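Local coordinates for alcohol dehydrogenase (Aeropyrum pernix, PDB 1H2B), which probably oxidises alcohols to aldehydes or ketones with NAD+ as a zinc-dependent dehydrogenase of a hyperthermophilic archaeon, at residues Val193-Leu198 against Ala216-Glu221. Sequence-based numbering, arbitrary orientation.
Sequences VGVGGL and ALDVKE. With NAJ (nicotinamide-adenine-dinucleotide (acidic form)), chain I.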
loop_
_atom_site.group_PDB
_atom_site.type_symbol
_atom_site.label_atom_id
_atom_site.label_comp_id
_atom_site.label_asym_id
_atom_site.label_seq_id
_atom_site.Cartn_x
_atom_site.Cartn_y
_atom_site.Cartn_z
ATOM N N VAL B 193 0.817 6.195 24.059
ATOM C CA VAL B 193 0.849 7.217 25.098
ATOM C C VAL B 193 -0.557 7.429 25.618
ATOM O O VAL B 193 -1.437 7.874 24.864
ATOM C CB VAL B 193 1.393 8.536 24.500
ATOM C CG1 VAL B 193 1.358 9.651 25.563
ATOM C CG2 VAL B 193 2.787 8.319 23.921
ATOM N N GLY B 194 -0.772 7.110 26.919
ATOM C CA GLY B 194 -2.081 7.201 27.519
ATOM C C GLY B 194 -2.730 5.853 27.589
ATOM O O GLY B 194 -3.265 5.403 26.577
ATOM N N VAL B 195 -2.638 5.209 28.759
ATOM C CA VAL B 195 -3.201 3.870 28.952
ATOM C C VAL B 195 -4.584 4.034 29.563
ATOM O O VAL B 195 -4.869 3.548 30.671
ATOM C CB VAL B 195 -2.264 2.962 29.800
ATOM C CG1 VAL B 195 -2.816 1.492 29.847
ATOM C CG2 VAL B 195 -0.853 2.966 29.244
ATOM N N GLY B 196 -5.425 4.741 28.799
ATOM C CA GLY B 196 -6.761 5.086 29.235
ATOM C C GLY B 196 -7.810 4.172 28.657
ATOM O O GLY B 196 -7.533 3.006 28.360
ATOM N N GLY B 197 -9.025 4.689 28.493
ATOM C CA GLY B 197 -10.082 3.834 27.955
ATOM C C GLY B 197 -9.727 3.337 26.564
ATOM O O GLY B 197 -9.855 2.149 26.270
ATOM N N LEU B 198 -9.252 4.245 25.697
ATOM C CA LEU B 198 -8.766 3.823 24.399
ATOM C C LEU B 198 -7.378 3.136 24.511
ATOM O O LEU B 198 -7.150 2.067 23.912
ATOM C CB LEU B 198 -8.621 5.037 23.474
ATOM C CG LEU B 198 -9.872 5.415 22.733
ATOM C CD1 LEU B 198 -10.918 6.031 23.658
ATOM C CD2 LEU B 198 -9.452 6.369 21.617
ATOM N N ALA B 216 4.677 1.689 26.796
ATOM C CA ALA B 216 3.414 2.383 27.164
ATOM C C ALA B 216 3.755 3.496 28.136
ATOM O O ALA B 216 4.538 3.270 29.105
ATOM C CB ALA B 216 2.417 1.435 27.807
ATOM N N LEU B 217 3.154 4.676 27.926
ATOM C CA LEU B 217 3.378 5.840 28.796
ATOM C C LEU B 217 2.105 6.230 29.498
ATOM O O LEU B 217 1.023 6.246 28.904
ATOM C CB LEU B 217 3.801 7.042 27.934
ATOM C CG LEU B 217 5.318 7.106 27.656
ATOM C CD1 LEU B 217 5.791 5.922 26.856
ATOM C CD2 LEU B 217 5.680 8.382 26.888
ATOM N N ASP B 218 2.232 6.553 30.789
ATOM C CA ASP B 218 1.111 7.161 31.518
ATOM C C ASP B 218 1.688 7.887 32.688
ATOM O O ASP B 218 2.888 7.960 32.831
ATOM C CB ASP B 218 0.082 6.101 31.941
ATOM C CG ASP B 218 -1.303 6.658 32.044
ATOM O OD1 ASP B 218 -2.173 6.367 31.185
ATOM O OD2 ASP B 218 -1.621 7.482 32.962
ATOM N N VAL B 219 0.807 8.439 33.516
ATOM C CA VAL B 219 1.228 9.272 34.644
ATOM C C VAL B 219 0.680 8.779 35.966
ATOM O O VAL B 219 0.807 9.485 36.991
ATOM C CB VAL B 219 0.802 10.722 34.411
ATOM C CG1 VAL B 219 1.639 11.331 33.239
ATOM C CG2 VAL B 219 -0.749 10.846 34.162
ATOM N N LYS B 220 0.050 7.614 35.962
ATOM C CA LYS B 220 -0.503 7.031 37.192
ATOM C C LYS B 220 0.024 5.641 37.318
ATOM O O LYS B 220 -0.047 4.845 36.365
ATOM C CB LYS B 220 -2.030 6.946 37.075
ATOM C CG LYS B 220 -2.712 8.311 36.876
ATOM C CD LYS B 220 -3.483 8.705 38.138
ATOM C CE LYS B 220 -3.311 10.186 38.521
ATOM N NZ LYS B 220 -3.644 11.148 37.435
ATOM N N GLU B 221 0.499 5.287 38.503
ATOM C CA GLU B 221 1.070 3.955 38.685
ATOM C C GLU B 221 0.146 2.778 38.324
ATOM O O GLU B 221 0.584 1.795 37.718
ATOM C CB GLU B 221 1.578 3.816 40.120
ATOM C CG GLU B 221 2.204 2.454 40.423
ATOM C CD GLU B 221 3.295 2.006 39.437
ATOM O OE1 GLU B 221 4.003 2.851 38.801
ATOM O OE2 GLU B 221 3.464 0.765 39.320
HETATM P PA NAJ I . -9.029 8.599 29.330
HETATM O O1A NAJ I . -9.293 9.759 30.249
HETATM O O2A NAJ I . -9.631 7.224 29.659
HETATM O O5B NAJ I . -7.472 8.264 29.217
HETATM C C5B NAJ I . -6.468 9.288 29.164
HETATM C C4B NAJ I . -5.222 8.612 29.712
HETATM O O4B NAJ I . -4.125 9.522 29.493
HETATM C C3B NAJ I . -5.306 8.272 31.200
HETATM O O3B NAJ I . -4.897 6.920 31.463
HETATM C C2B NAJ I . -4.343 9.318 31.744
HETATM O O2B NAJ I . -3.757 8.969 33.008
HETATM C C1B NAJ I . -3.288 9.461 30.640
HETATM N N9A NAJ I . -2.508 10.697 30.684
HETATM C C8A NAJ I . -2.868 11.985 31.106
HETATM N N7A NAJ I . -1.812 12.825 30.928
HETATM C C5A NAJ I . -0.785 12.091 30.410
HETATM C C6A NAJ I . 0.501 12.398 30.037
HETATM N N6A NAJ I . 1.030 13.621 30.180
HETATM N N1A NAJ I . 1.270 11.414 29.473
HETATM C C2A NAJ I . 0.821 10.113 29.336
HETATM N N3A NAJ I . -0.437 9.817 29.731
HETATM C C4A NAJ I . -1.221 10.791 30.263
HETATM O O3 NAJ I . -9.465 9.085 27.881
HETATM P PN NAJ I . -10.093 8.231 26.663
HETATM O O1N NAJ I . -11.544 8.169 26.786
HETATM O O2N NAJ I . -9.316 6.988 26.487
HETATM O O5D NAJ I . -9.832 9.270 25.466
HETATM C C5D NAJ I . -8.481 9.522 25.085
HETATM C C4D NAJ I . -8.442 10.720 24.150
HETATM O O4D NAJ I . -8.973 10.304 22.879
HETATM C C3D NAJ I . -9.329 11.884 24.590
HETATM O O3D NAJ I . -8.760 13.099 24.069
HETATM C C2D NAJ I . -10.653 11.598 23.867
HETATM O O2D NAJ I . -11.494 12.703 23.694
HETATM C C1D NAJ I . -10.069 11.114 22.527
HETATM N N1N NAJ I . -10.940 10.376 21.613
HETATM C C2N NAJ I . -10.616 10.447 20.290
HETATM C C3N NAJ I . -11.349 9.725 19.364
HETATM C C7N NAJ I . -11.027 9.858 17.912
HETATM O O7N NAJ I . -11.850 9.189 17.086
HETATM N N7N NAJ I . -9.976 10.510 17.405
HETATM C C4N NAJ I . -12.436 8.872 19.748
HETATM C C5N NAJ I . -12.599 8.710 21.154
HETATM C C6N NAJ I . -11.885 9.477 22.055
#
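Val-193 and Leu-217 pair as neighbours in the parallel sheet of a Rossmann fold, where the glycine-rich turn after strand 189-193 meets Asp-218 at the end of strand 213-218, beside the bound dinucleotide. Two hydrogen bonds cross the contact. Gly-194 N donates to Leu-217 O at 2.8 Å, completing the parallel bridge in which Leu-217 bonds to the residues on either side of Val-193, Ile-192 and Gly-194; Val-195 N then reaches the Asp-218 carboxylate, 2.7 Å from OD1, on the lone pair anti to the other oxygen.

With its CG anti to the backbone N (chi1 -151°), Asp-218 receives both adenosine ribose hydroxyls of NAJ, O3B on OD1 and O2B on OD2, a bidentate grip characteristic of NAD-binding Rossmann domains. Val-219 N holds OD2 as well, at 2.7 Å, so protein amides fix the rotation of the carboxylate from both oxygens.

Val-195 CG2 rests 3.9 Å from Ala-216 CB, next to Ala-227 of helix 221-229, while Val-193 CG2 meets Leu-217 CD2 on the sheet face covered by Tyr-270. The other Val-193 branch, CG1, touches adenine C2A.

Along the turn, glycines admit the cofactor: Gly-196 CA passes 3.3 Å from NAJ O5B. At the start of helix 197-209 Gly-197 N binds phosphate oxygen O2A, and Leu-198 N points almost straight at O2N, 2.9 Å away with an N-H...O angle of 176°.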